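Local structure of NADPH-dependent aldehyde reductase YqhD (Escherichia coli, 4QGS) at residues 31-36 and 63-68; 43-48 and 101-106; 107-112 and 144-149; 184-189 and 255-260. The protein reduces a broad range of short-chain aldehydes to alcohols with NADPH, using one catalytic zinc ion per subunit. One frame throughout, in Å; residues are numbered along the deposited sequence.

How the interactions relate
Interactions 2, 3 and 4 all reach the six-stranded parallel sheet of the nucleotide-binding region. Interactions 2 and 3 are the most intimate pair, with centres about 5 Å apart: Ala-102 O accepts from Val-147 N at 2.8 Å, joining neighbouring strands, while Thr-46 OG1 and Thr-112 OG1 lie 2.7 Å apart. Interaction 4 lies on the next strand, Cys-146 O meeting Val-185 N at 2.8 Å, and packs its end on helix 249-262. Interaction 1 packs on the sheet face that carries Leu-101, Leu-33 CD2 and Leu-65 CD1 touching Leu-101 CD2. NADP(+)-binding Gly-106, Ser-107, Asp-110 and Thr-149 lie in interactions 2 and 3; the side chain of Leu-109 is about 13 Å from the zinc.

Interaction 1 of 4, residues 31-36 and 63-68; sequences AGLREQ and DALKGM
Arg-34 crosses to the end of helix 57-64 and spends its guanidinium on two backbone carbonyls there. Lys-66 O is gripped end-on by both terminal nitrogens, with Arg-34 NH1 at 2.9 Å and NH2 at 2.8 Å, the two arriving from the same face of the carbonyl plane and tilted from it. NH2 has a second acceptor, Ala-64 O, at 2.9 Å and 151°; here the nitrogen stands above the carbonyl plane, yet the oxygen stays close to the guanidinium plane. These carbonyls belong to the helix end and the type II turn Leu-65 to Met-68, so the positive group probably also suits the negative end of the helix dipole. Arg-34 reaches there by pointing CG away from its own N (chi1 -172°), chain extended. Met-68 runs past it in the opposite direction and sets SD over one guanidinium face, about 4.0 Å above the plane. Behind the polar bonds, Leu-33 crosses Leu-65 at about a right angle, and Leu-33 CD2 lies 4.1 Å from Ala-64 CB. Both leucines rest on Leu-101 of strand 99-104, and Leu-33 also touches Phe-183 of strand 183-186, seating the loop and helix end against the parallel sheet.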
loop_
_atom_site.group_PDB
_atom_site.type_symbol
_atom_site.label_atom_id
_atom_site.label_comp_id
_atom_site.label_asym_id
_atom_site.label_seq_id
_atom_site.Cartn_x
_atom_site.Cartn_y
_atom_site.Cartn_z
ATOM N N ALA A 31 11.987 -15.289 15.007
ATOM C CA ALA A 31 12.810 -16.468 15.284
ATOM C C ALA A 31 13.374 -17.088 13.999
ATOM O O ALA A 31 14.364 -17.820 14.040
ATOM C CB ALA A 31 12.002 -17.503 16.055
ATOM N N GLY A 32 12.743 -16.791 12.863
ATOM C CA GLY A 32 13.185 -17.317 11.584
ATOM C C GLY A 32 14.108 -16.400 10.803
ATOM O O GLY A 32 14.563 -16.758 9.721
ATOM N N LEU A 33 14.376 -15.215 11.342
ATOM C CA LEU A 33 15.143 -14.188 10.633
ATOM C C LEU A 33 16.606 -14.543 10.388
ATOM O O LEU A 33 17.106 -14.476 9.270
ATOM C CB LEU A 33 15.086 -12.868 11.413
ATOM C CG LEU A 33 16.044 -11.759 10.957
ATOM C CD1 LEU A 33 15.668 -11.312 9.568
ATOM C CD2 LEU A 33 15.995 -10.584 11.901
ATOM N N ARG A 34 17.294 -14.911 11.459
ATOM C CA ARG A 34 18.732 -15.122 11.398
ATOM C C ARG A 34 19.170 -16.105 10.303
ATOM O O ARG A 34 20.144 -15.861 9.581
ATOM C CB ARG A 34 19.213 -15.603 12.771
ATOM C CG ARG A 34 20.715 -15.665 12.899
ATOM C CD ARG A 34 21.130 -16.159 14.275
ATOM N NE ARG A 34 22.578 -16.054 14.438
ATOM C CZ ARG A 34 23.190 -15.127 15.169
ATOM N NH1 ARG A 34 24.516 -15.117 15.253
ATOM N NH2 ARG A 34 22.486 -14.219 15.832
ATOM N N GLU A 35 18.444 -17.208 10.171
ATOM C CA GLU A 35 18.834 -18.249 9.226
ATOM C C GLU A 35 18.700 -17.795 7.772
ATOM O O GLU A 35 19.261 -18.416 6.864
ATOM C CB GLU A 35 18.024 -19.525 9.480
ATOM C CG GLU A 35 16.539 -19.423 9.226
ATOM C CD GLU A 35 15.783 -20.660 9.687
ATOM O OE1 GLU A 35 15.065 -20.582 10.709
ATOM O OE2 GLU A 35 15.907 -21.707 9.027
ATOM N N GLN A 36 17.990 -16.690 7.547
ATOM C CA GLN A 36 17.809 -16.189 6.180
ATOM C C GLN A 36 18.993 -15.362 5.678
ATOM O O GLN A 36 19.100 -15.054 4.491
ATOM C CB GLN A 36 16.537 -15.343 6.084
ATOM C CG GLN A 36 15.290 -16.009 6.607
ATOM C CD GLN A 36 14.869 -17.211 5.799
ATOM O OE1 GLN A 36 15.029 -17.244 4.578
ATOM N NE2 GLN A 36 14.321 -18.206 6.475
ATOM N N ASP A 63 18.911 -8.355 18.675
ATOM C CA ASP A 63 19.112 -9.596 19.433
ATOM C C ASP A 63 19.108 -10.834 18.539
ATOM O O ASP A 63 19.919 -11.743 18.726
ATOM C CB ASP A 63 18.047 -9.755 20.521
ATOM C CG ASP A 63 18.085 -11.126 21.174
ATOM O OD1 ASP A 63 17.357 -12.035 20.717
ATOM O OD2 ASP A 63 18.862 -11.305 22.133
ATOM N N ALA A 64 18.202 -10.876 17.565
ATOM C CA ALA A 64 18.124 -12.023 16.667
ATOM C C ALA A 64 19.417 -12.202 15.881
ATOM O O ALA A 64 19.784 -13.328 15.527
ATOM C CB ALA A 64 16.946 -11.873 15.707
ATOM N N LEU A 65 20.098 -11.090 15.618
ATOM C CA LEU A 65 21.296 -11.092 14.782
ATOM C C LEU A 65 22.584 -10.967 15.589
ATOM O O LEU A 65 23.649 -10.692 15.034
ATOM C CB LEU A 65 21.231 -9.947 13.777
ATOM C CG LEU A 65 20.034 -10.000 12.834
ATOM C CD1 LEU A 65 20.176 -8.881 11.830
ATOM C CD2 LEU A 65 19.998 -11.357 12.136
ATOM N N LYS A 66 22.483 -11.160 16.896
ATOM C CA LYS A 66 23.616 -10.901 17.773
ATOM C C LYS A 66 24.812 -11.767 17.383
ATOM O O LYS A 66 24.667 -12.966 17.162
ATOM C CB LYS A 66 23.218 -11.145 19.221
ATOM C CG LYS A 66 24.167 -10.546 20.215
ATOM C CD LYS A 66 23.763 -10.929 21.605
ATOM C CE LYS A 66 24.980 -10.955 22.482
ATOM N NZ LYS A 66 25.631 -9.615 22.581
ATOM N N GLY A 67 25.985 -11.149 17.281
ATOM C CA GLY A 67 27.185 -11.870 16.898
ATOM C C GLY A 67 27.516 -11.692 15.430
ATOM O O GLY A 67 28.631 -11.958 14.989
ATOM N N MET A 68 26.529 -11.249 14.658
ATOM C CA MET A 68 26.760 -10.969 13.254
ATOM C C MET A 68 27.217 -9.528 13.064
ATOM O O MET A 68 27.095 -8.688 13.964
ATOM C CB MET A 68 25.496 -11.261 12.439
ATOM C CG MET A 68 25.140 -12.750 12.478
ATOM S SD MET A 68 23.591 -13.206 11.687
ATOM C CE MET A 68 23.860 -12.585 10.032
#

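Interaction 2 of 4, residues 43-48 and 101-106; sequences VLITYG and LAVGGG
Ile-45 and Val-103 lean together on one face of two neighbouring parallel strands, Ile-45 CG2 meeting Val-103 CG2 at 3.8 Å as the branches pass at a slant. Leu-101 is on that face too, paired with Ile-45, and Val-43 slants across it, its CG1 4.2 Å from Leu-101 CB. The CG1 of Ile-45 stands anti to its carbonyl carbon (chi1 -62°), which leaves CG2 as the branch nearest Val-103. Leu-58, Val-61 and Leu-62 of helix 57-64 cover Ile-45.

Thr-46 and Ala-102 form the next pair and point to the other face. OG1 of Thr-46 sits between its backbone N and carbonyl carbon (chi1 60°), alongside Ala-102 at 3.6 Å from CB, and hydrogen-bonds to Thr-112 OG1 of helix 106-119. Val-108 of that helix packs on both residues. Between the two faces the backbones are joined: Leu-101 N bonds to Leu-44 O at 2.8 Å, Thr-46 N to Leu-101 O at 2.9 Å, and Val-103 N to Thr-46 O at 2.9 Å, the last almost straight at 167°.

Beyond Thr-46 the strands diverge, and a water takes over: it accepts from Gly-48 N at 2.8 Å and donates to Val-103 O. Gly-104 to Gly-106 carry the chain from strand 99-104 into helix 106-119, Gly-105 at the N-cap and Gly-106 binding NADP(+). The chemistry is split: one face is held by hydrocarbon packing, while the other is tied to its helix by a buried hydroxyl pair, and water bridges the backbones where the strand bonds stop.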
loop_
_atom_site.group_PDB
_atom_site.type_symbol
_atom_site.label_atom_id
_atom_site.label_comp_id
_atom_site.label_asym_id
_atom_site.label_seq_id
_atom_site.Cartn_x
_atom_site.Cartn_y
_atom_site.Cartn_z
ATOM N N VAL A 43 25.554 -6.671 7.400
ATOM C CA VAL A 43 24.145 -6.302 7.328
ATOM C C VAL A 43 23.933 -4.829 7.647
ATOM O O VAL A 43 24.398 -4.344 8.669
ATOM C CB VAL A 43 23.292 -7.136 8.316
ATOM C CG1 VAL A 43 21.815 -6.777 8.191
ATOM C CG2 VAL A 43 23.506 -8.635 8.104
ATOM N N LEU A 44 23.232 -4.115 6.773
ATOM C CA LEU A 44 22.765 -2.777 7.121
ATOM C C LEU A 44 21.272 -2.816 7.437
ATOM O O LEU A 44 20.447 -3.129 6.569
ATOM C CB LEU A 44 23.037 -1.774 5.990
ATOM C CG LEU A 44 22.571 -0.345 6.301
ATOM C CD1 LEU A 44 23.367 0.260 7.439
ATOM C CD2 LEU A 44 22.651 0.540 5.056
ATOM N N ILE A 45 20.943 -2.509 8.684
ATOM C CA ILE A 45 19.566 -2.361 9.134
ATOM C C ILE A 45 19.097 -0.929 8.881
ATOM O O ILE A 45 19.701 0.014 9.372
ATOM C CB ILE A 45 19.432 -2.667 10.629
ATOM C CG1 ILE A 45 19.834 -4.109 10.918
ATOM C CG2 ILE A 45 18.005 -2.364 11.123
ATOM C CD1 ILE A 45 19.652 -4.481 12.385
ATOM N N THR A 46 18.029 -0.776 8.107
ATOM C CA THR A 46 17.496 0.549 7.813
ATOM C C THR A 46 16.177 0.767 8.543
ATOM O O THR A 46 15.396 -0.164 8.723
ATOM C CB THR A 46 17.282 0.738 6.310
ATOM O OG1 THR A 46 16.362 -0.250 5.844
ATOM C CG2 THR A 46 18.595 0.588 5.553
ATOM N N TYR A 47 15.922 1.997 8.977
ATOM C CA TYR A 47 14.632 2.295 9.585
ATOM C C TYR A 47 14.256 3.764 9.431
ATOM O O TYR A 47 15.005 4.554 8.852
ATOM C CB TYR A 47 14.615 1.903 11.058
ATOM C CG TYR A 47 15.716 2.512 11.899
ATOM C CD1 TYR A 47 15.542 3.741 12.525
ATOM C CD2 TYR A 47 16.922 1.849 12.084
ATOM C CE1 TYR A 47 16.548 4.294 13.303
ATOM C CE2 TYR A 47 17.927 2.393 12.856
ATOM C CZ TYR A 47 17.737 3.613 13.462
ATOM O OH TYR A 47 18.741 4.156 14.231
ATOM N N GLY A 48 13.086 4.110 9.954
ATOM C CA GLY A 48 12.489 5.407 9.700
ATOM C C GLY A 48 12.755 6.418 10.792
ATOM O O GLY A 48 13.906 6.751 11.071
ATOM N N LEU A 101 18.452 -4.796 5.592
ATOM C CA LEU A 101 17.301 -5.263 6.364
ATOM C C LEU A 101 16.411 -4.100 6.782
ATOM O O LEU A 101 16.715 -3.384 7.723
ATOM C CB LEU A 101 17.749 -6.042 7.601
ATOM C CG LEU A 101 16.631 -6.656 8.452
ATOM C CD1 LEU A 101 15.747 -7.592 7.661
ATOM C CD2 LEU A 101 17.216 -7.385 9.678
ATOM N N ALA A 102 15.308 -3.923 6.063
ATOM C CA ALA A 102 14.407 -2.809 6.336
ATOM C C ALA A 102 13.488 -3.149 7.496
ATOM O O ALA A 102 12.797 -4.169 7.471
ATOM C CB ALA A 102 13.603 -2.480 5.091
ATOM N N VAL A 103 13.478 -2.293 8.511
ATOM C CA VAL A 103 12.626 -2.498 9.669
ATOM C C VAL A 103 11.669 -1.316 9.801
ATOM O O VAL A 103 12.091 -0.203 10.106
ATOM C CB VAL A 103 13.462 -2.659 10.955
ATOM C CG1 VAL A 103 12.566 -2.878 12.161
ATOM C CG2 VAL A 103 14.459 -3.809 10.800
ATOM N N GLY A 104 10.384 -1.565 9.561
ATOM C CA GLY A 104 9.387 -0.510 9.601
ATOM C C GLY A 104 8.233 -0.758 8.650
ATOM O O GLY A 104 7.820 -1.905 8.449
ATOM N N GLY A 105 7.707 0.316 8.058
ATOM C CA GLY A 105 6.605 0.195 7.124
ATOM C C GLY A 105 6.995 0.373 5.669
ATOM O O GLY A 105 8.162 0.225 5.299
ATOM N N GLY A 106 6.009 0.698 4.836
ATOM C CA GLY A 106 6.211 0.772 3.397
ATOM C C GLY A 106 7.214 1.813 2.944
ATOM O O GLY A 106 7.885 1.649 1.922
HETATM O O HOH W 1 11.152 2.269 10.796
#

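Interaction 3 of 4, residues 107-112 and 144-149; sequences SVLDGT and MGCVLT
A beta-alpha-beta crossover (strand 99-104, helix 106-119, strand 144-148) packs its helix on its second strand here, the two nearly antiparallel (171°); the helix binds NADP(+) through Ser-107 and Asp-110, and the strand ends at NADP(+)-binding Thr-149. Leu-109 and Met-144 meet at about a right angle, Leu-109 CD1 3.7 Å from Met-144 CE. The same leucine methyl lies 4.1 Å from Cys-146 CB, so it is set between the two strand side chains, while its CD2 leans more loosely toward Leu-148. A bend at chi3 (-68°) lays Met-144 CE against the helix, where it also touches Thr-112 CG2 at 3.7 Å. Thr-112 uses its two branches differently: the methyl faces the methionine, and OG1 donates to Val-108 O at 2.7 Å. That carbonyl also receives Thr-112 N, from the opposite face of its plane. OG1 also hydrogen-bonds Thr-46 OG1 of strand 42-46. With a valine at Thr-112, Val-108 O would probably lose its side-chain donor and Thr-46 OG1 its partner. No hydrogen bond joins the segments. Around them, Thr-112 and Met-144 rest on Leu-100 of strand 99-104, and Cys-146 and Leu-148 meet Ala-184 and Leu-186 of strand 183-186, the neighbour beyond.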
loop_
_atom_site.group_PDB
_atom_site.type_symbol
_atom_site.label_atom_id
_atom_site.label_comp_id
_atom_site.label_asym_id
_atom_site.label_seq_id
_atom_site.Cartn_x
_atom_site.Cartn_y
_atom_site.Cartn_z
ATOM N N SER A 107 7.302 2.900 3.697
ATOM C CA SER A 107 8.267 3.955 3.414
ATOM C C SER A 107 9.705 3.454 3.567
ATOM O O SER A 107 10.559 3.710 2.718
ATOM C CB SER A 107 8.026 5.147 4.337
ATOM O OG SER A 107 8.929 6.200 4.053
ATOM N N VAL A 108 9.968 2.737 4.654
ATOM C CA VAL A 108 11.302 2.196 4.892
ATOM C C VAL A 108 11.608 1.136 3.849
ATOM O O VAL A 108 12.710 1.084 3.300
ATOM C CB VAL A 108 11.432 1.599 6.317
ATOM C CG1 VAL A 108 12.800 0.934 6.511
ATOM C CG2 VAL A 108 11.215 2.677 7.365
ATOM N N LEU A 109 10.614 0.301 3.573
ATOM C CA LEU A 109 10.760 -0.755 2.580
ATOM C C LEU A 109 11.086 -0.175 1.211
ATOM O O LEU A 109 12.042 -0.599 0.565
ATOM C CB LEU A 109 9.488 -1.595 2.507
ATOM C CG LEU A 109 9.479 -2.692 1.446
ATOM C CD1 LEU A 109 10.585 -3.705 1.716
ATOM C CD2 LEU A 109 8.123 -3.366 1.406
ATOM N N ASP A 110 10.304 0.812 0.782
ATOM C CA ASP A 110 10.468 1.392 -0.548
ATOM C C ASP A 110 11.842 2.034 -0.726
ATOM O O ASP A 110 12.512 1.826 -1.739
ATOM C CB ASP A 110 9.368 2.419 -0.820
ATOM C CG ASP A 110 8.030 1.772 -1.106
ATOM O OD1 ASP A 110 7.991 0.528 -1.240
ATOM O OD2 ASP A 110 7.024 2.504 -1.220
ATOM N N GLY A 111 12.260 2.806 0.266
ATOM C CA GLY A 111 13.550 3.457 0.216
ATOM C C GLY A 111 14.669 2.435 0.196
ATOM O O GLY A 111 15.690 2.619 -0.456
ATOM N N THR A 112 14.478 1.344 0.921
ATOM C CA THR A 112 15.514 0.329 0.977
ATOM C C THR A 112 15.604 -0.411 -0.357
ATOM O O THR A 112 16.692 -0.791 -0.794
ATOM C CB THR A 112 15.258 -0.641 2.148
ATOM O OG1 THR A 112 15.247 0.116 3.369
ATOM C CG2 THR A 112 16.349 -1.696 2.219
ATOM N N MET A 144 17.978 -8.137 0.052
ATOM C CA MET A 144 17.353 -7.435 1.164
ATOM C C MET A 144 16.173 -8.214 1.711
ATOM O O MET A 144 15.529 -8.973 0.995
ATOM C CB MET A 144 16.921 -6.019 0.745
ATOM C CG MET A 144 15.874 -5.971 -0.349
ATOM S SD MET A 144 15.033 -4.362 -0.389
ATOM C CE MET A 144 14.150 -4.447 1.171
ATOM N N GLY A 145 15.919 -8.036 3.003
ATOM C CA GLY A 145 14.754 -8.604 3.647
ATOM C C GLY A 145 14.101 -7.486 4.437
ATOM O O GLY A 145 14.589 -6.347 4.442
ATOM N N CYS A 146 12.986 -7.789 5.088
ATOM C CA CYS A 146 12.329 -6.775 5.901
ATOM C C CYS A 146 11.593 -7.373 7.089
ATOM O O CYS A 146 11.255 -8.569 7.133
ATOM C CB CYS A 146 11.363 -5.938 5.047
ATOM S SG CYS A 146 10.004 -6.871 4.294
ATOM N N VAL A 147 11.382 -6.516 8.072
ATOM C CA VAL A 147 10.563 -6.812 9.224
ATOM C C VAL A 147 9.488 -5.730 9.238
ATOM O O VAL A 147 9.784 -4.569 9.527
ATOM C CB VAL A 147 11.384 -6.812 10.530
ATOM C CG1 VAL A 147 10.494 -7.115 11.726
ATOM C CG2 VAL A 147 12.520 -7.839 10.430
ATOM N N LEU A 148 8.254 -6.097 8.902
ATOM C CA LEU A 148 7.204 -5.095 8.678
ATOM C C LEU A 148 6.348 -4.836 9.912
ATOM O O LEU A 148 5.749 -5.751 10.470
ATOM C CB LEU A 148 6.304 -5.512 7.506
ATOM C CG LEU A 148 6.968 -5.596 6.128
ATOM C CD1 LEU A 148 5.958 -5.974 5.043
ATOM C CD2 LEU A 148 7.663 -4.284 5.770
ATOM N N THR A 149 6.280 -3.578 10.326
ATOM C CA THR A 149 5.514 -3.220 11.516
ATOM C C THR A 149 4.068 -2.895 11.152
ATOM O O THR A 149 3.234 -2.626 12.020
ATOM C CB THR A 149 6.150 -2.038 12.256
ATOM O OG1 THR A 149 6.403 -0.978 11.330
ATOM C CG2 THR A 149 7.470 -2.471 12.887
#

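Interaction 4 of 4, residues 184-189 and 255-260; sequences AVLDPV and VMWAAT
With CG anti to the backbone N (chi1 -169°) and an extended chain beyond it, Met-256 reaches from its helix to the end of strand 183-186. Its terminal methyl CE lies 3.9 Å from Leu-186 CB, the side chains passing at a slant, while SD, one bond nearer the helix, lies against the start of the following turn. There Met-256 SD sits 3.6 Å from Pro-188 N and 4.0 Å from Pro-188 CG, with the methionine running about perpendicular to the proline. Leu-186 has CG anti to its carbonyl carbon (chi1 -82°), and its CD2 goes on to the helix. That methyl meets Thr-260 OG1 tip to tip at 3.5 Å and touches the edge of the Trp-257 ring, CZ3 being 4.3 Å away. Thr-260 OG1 donates to Met-256 O at 2.8 Å, a carbonyl that also takes Thr-260 N from its opposite face. Replacing Thr-260 by alanine would probably leave a gap beside Leu-186 CD2 and Met-256 O without its side-chain donor. The turn itself is fixed by Asp-187, whose OD1 accepts from Val-189 N at 2.9 Å in an Asx turn, while OD2 bonds to Gly-28 N. This is a strand end packed on a helix of the other domain, characteristic of the two-part iron-containing alcohol dehydrogenase fold: nucleotide-binding sheet on one side, all-helical zinc-binding part on the other, with NADP(+)-binding Tyr-190 just after the turn.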
loop_
_atom_site.group_PDB
_atom_site.type_symbol
_atom_site.label_atom_id
_atom_site.label_comp_id
_atom_site.label_asym_id
_atom_site.label_seq_id
_atom_site.Cartn_x
_atom_site.Cartn_y
_atom_site.Cartn_z
ATOM N N ALA A 184 10.147 -11.547 4.173
ATOM C CA ALA A 184 9.476 -10.537 4.979
ATOM C C ALA A 184 9.001 -11.188 6.264
ATOM O O ALA A 184 8.310 -12.222 6.227
ATOM C CB ALA A 184 8.303 -9.914 4.203
ATOM N N VAL A 185 9.404 -10.622 7.403
ATOM C CA VAL A 185 8.895 -11.075 8.686
ATOM C C VAL A 185 7.643 -10.290 9.041
ATOM O O VAL A 185 7.702 -9.066 9.163
ATOM C CB VAL A 185 9.922 -10.900 9.826
ATOM C CG1 VAL A 185 9.315 -11.347 11.145
ATOM C CG2 VAL A 185 11.183 -11.688 9.513
ATOM N N LEU A 186 6.534 -11.007 9.198
ATOM C CA LEU A 186 5.236 -10.425 9.524
ATOM C C LEU A 186 4.736 -10.996 10.846
ATOM O O LEU A 186 4.197 -12.103 10.892
ATOM C CB LEU A 186 4.211 -10.719 8.412
ATOM C CG LEU A 186 4.151 -9.855 7.146
ATOM C CD1 LEU A 186 5.496 -9.714 6.487
ATOM C CD2 LEU A 186 3.173 -10.485 6.153
ATOM N N ASP A 187 4.934 -10.246 11.928
ATOM C CA ASP A 187 4.468 -10.668 13.235
ATOM C C ASP A 187 3.343 -9.732 13.676
ATOM O O ASP A 187 3.575 -8.563 13.925
ATOM C CB ASP A 187 5.629 -10.648 14.253
ATOM C CG ASP A 187 5.221 -11.152 15.632
ATOM O OD1 ASP A 187 4.004 -11.259 15.909
ATOM O OD2 ASP A 187 6.128 -11.440 16.452
ATOM N N PRO A 188 2.117 -10.250 13.765
ATOM C CA PRO A 188 0.971 -9.425 14.148
ATOM C C PRO A 188 1.165 -8.711 15.491
ATOM O O PRO A 188 0.619 -7.630 15.701
ATOM C CB PRO A 188 -0.167 -10.442 14.224
ATOM C CG PRO A 188 0.224 -11.493 13.205
ATOM C CD PRO A 188 1.716 -11.609 13.360
ATOM N N VAL A 189 1.952 -9.303 16.383
ATOM C CA VAL A 189 2.179 -8.663 17.688
ATOM C C VAL A 189 2.810 -7.279 17.532
ATOM O O VAL A 189 2.520 -6.363 18.315
ATOM C CB VAL A 189 3.062 -9.540 18.597
ATOM C CG1 VAL A 189 3.459 -8.768 19.887
ATOM C CG2 VAL A 189 2.340 -10.835 18.925
ATOM N N VAL A 255 -6.196 -9.571 10.199
ATOM C CA VAL A 255 -6.179 -8.293 9.495
ATOM C C VAL A 255 -4.848 -8.103 8.760
ATOM O O VAL A 255 -4.821 -7.683 7.602
ATOM C CB VAL A 255 -6.456 -7.120 10.461
ATOM C CG1 VAL A 255 -6.240 -5.790 9.745
ATOM C CG2 VAL A 255 -7.871 -7.237 10.978
ATOM N N MET A 256 -3.751 -8.477 9.405
ATOM C CA MET A 256 -2.434 -8.321 8.802
ATOM C C MET A 256 -2.288 -9.191 7.548
ATOM O O MET A 256 -1.728 -8.755 6.536
ATOM C CB MET A 256 -1.336 -8.677 9.801
ATOM C CG MET A 256 0.058 -8.294 9.337
ATOM S SD MET A 256 1.301 -8.735 10.581
ATOM C CE MET A 256 2.611 -7.597 10.156
ATOM N N TRP A 257 -2.790 -10.419 7.621
ATOM C CA TRP A 257 -2.638 -11.359 6.508
ATOM C C TRP A 257 -3.580 -10.986 5.376
ATOM O O TRP A 257 -3.199 -11.030 4.203
ATOM C CB TRP A 257 -2.875 -12.804 6.974
ATOM C CG TRP A 257 -2.460 -13.892 5.967
ATOM C CD1 TRP A 257 -3.162 -15.031 5.660
ATOM C CD2 TRP A 257 -1.260 -13.938 5.175
ATOM N NE1 TRP A 257 -2.473 -15.778 4.723
ATOM C CE2 TRP A 257 -1.306 -15.128 4.409
ATOM C CE3 TRP A 257 -0.151 -13.092 5.032
ATOM C CZ2 TRP A 257 -0.288 -15.484 3.524
ATOM C CZ3 TRP A 257 0.859 -13.453 4.159
ATOM C CH2 TRP A 257 0.783 -14.646 3.414
ATOM N N ALA A 258 -4.802 -10.589 5.719
ATOM C CA ALA A 258 -5.727 -10.082 4.707
ATOM C C ALA A 258 -5.163 -8.864 3.977
ATOM O O ALA A 258 -5.243 -8.779 2.744
ATOM C CB ALA A 258 -7.082 -9.741 5.333
ATOM N N ALA A 259 -4.612 -7.908 4.733
ATOM C CA ALA A 259 -4.077 -6.691 4.146
ATOM C C ALA A 259 -2.895 -7.017 3.243
ATOM O O ALA A 259 -2.706 -6.411 2.185
ATOM C CB ALA A 259 -3.671 -5.691 5.268
ATOM N N THR A 260 -2.106 -8.005 3.647
ATOM C CA THR A 260 -0.980 -8.422 2.839
ATOM C C THR A 260 -1.460 -8.962 1.502
ATOM O O THR A 260 -0.872 -8.662 0.475
ATOM C CB THR A 260 -0.125 -9.474 3.566
ATOM O OG1 THR A 260 0.443 -8.870 4.733
ATOM C CG2 THR A 260 1.000 -9.958 2.674
#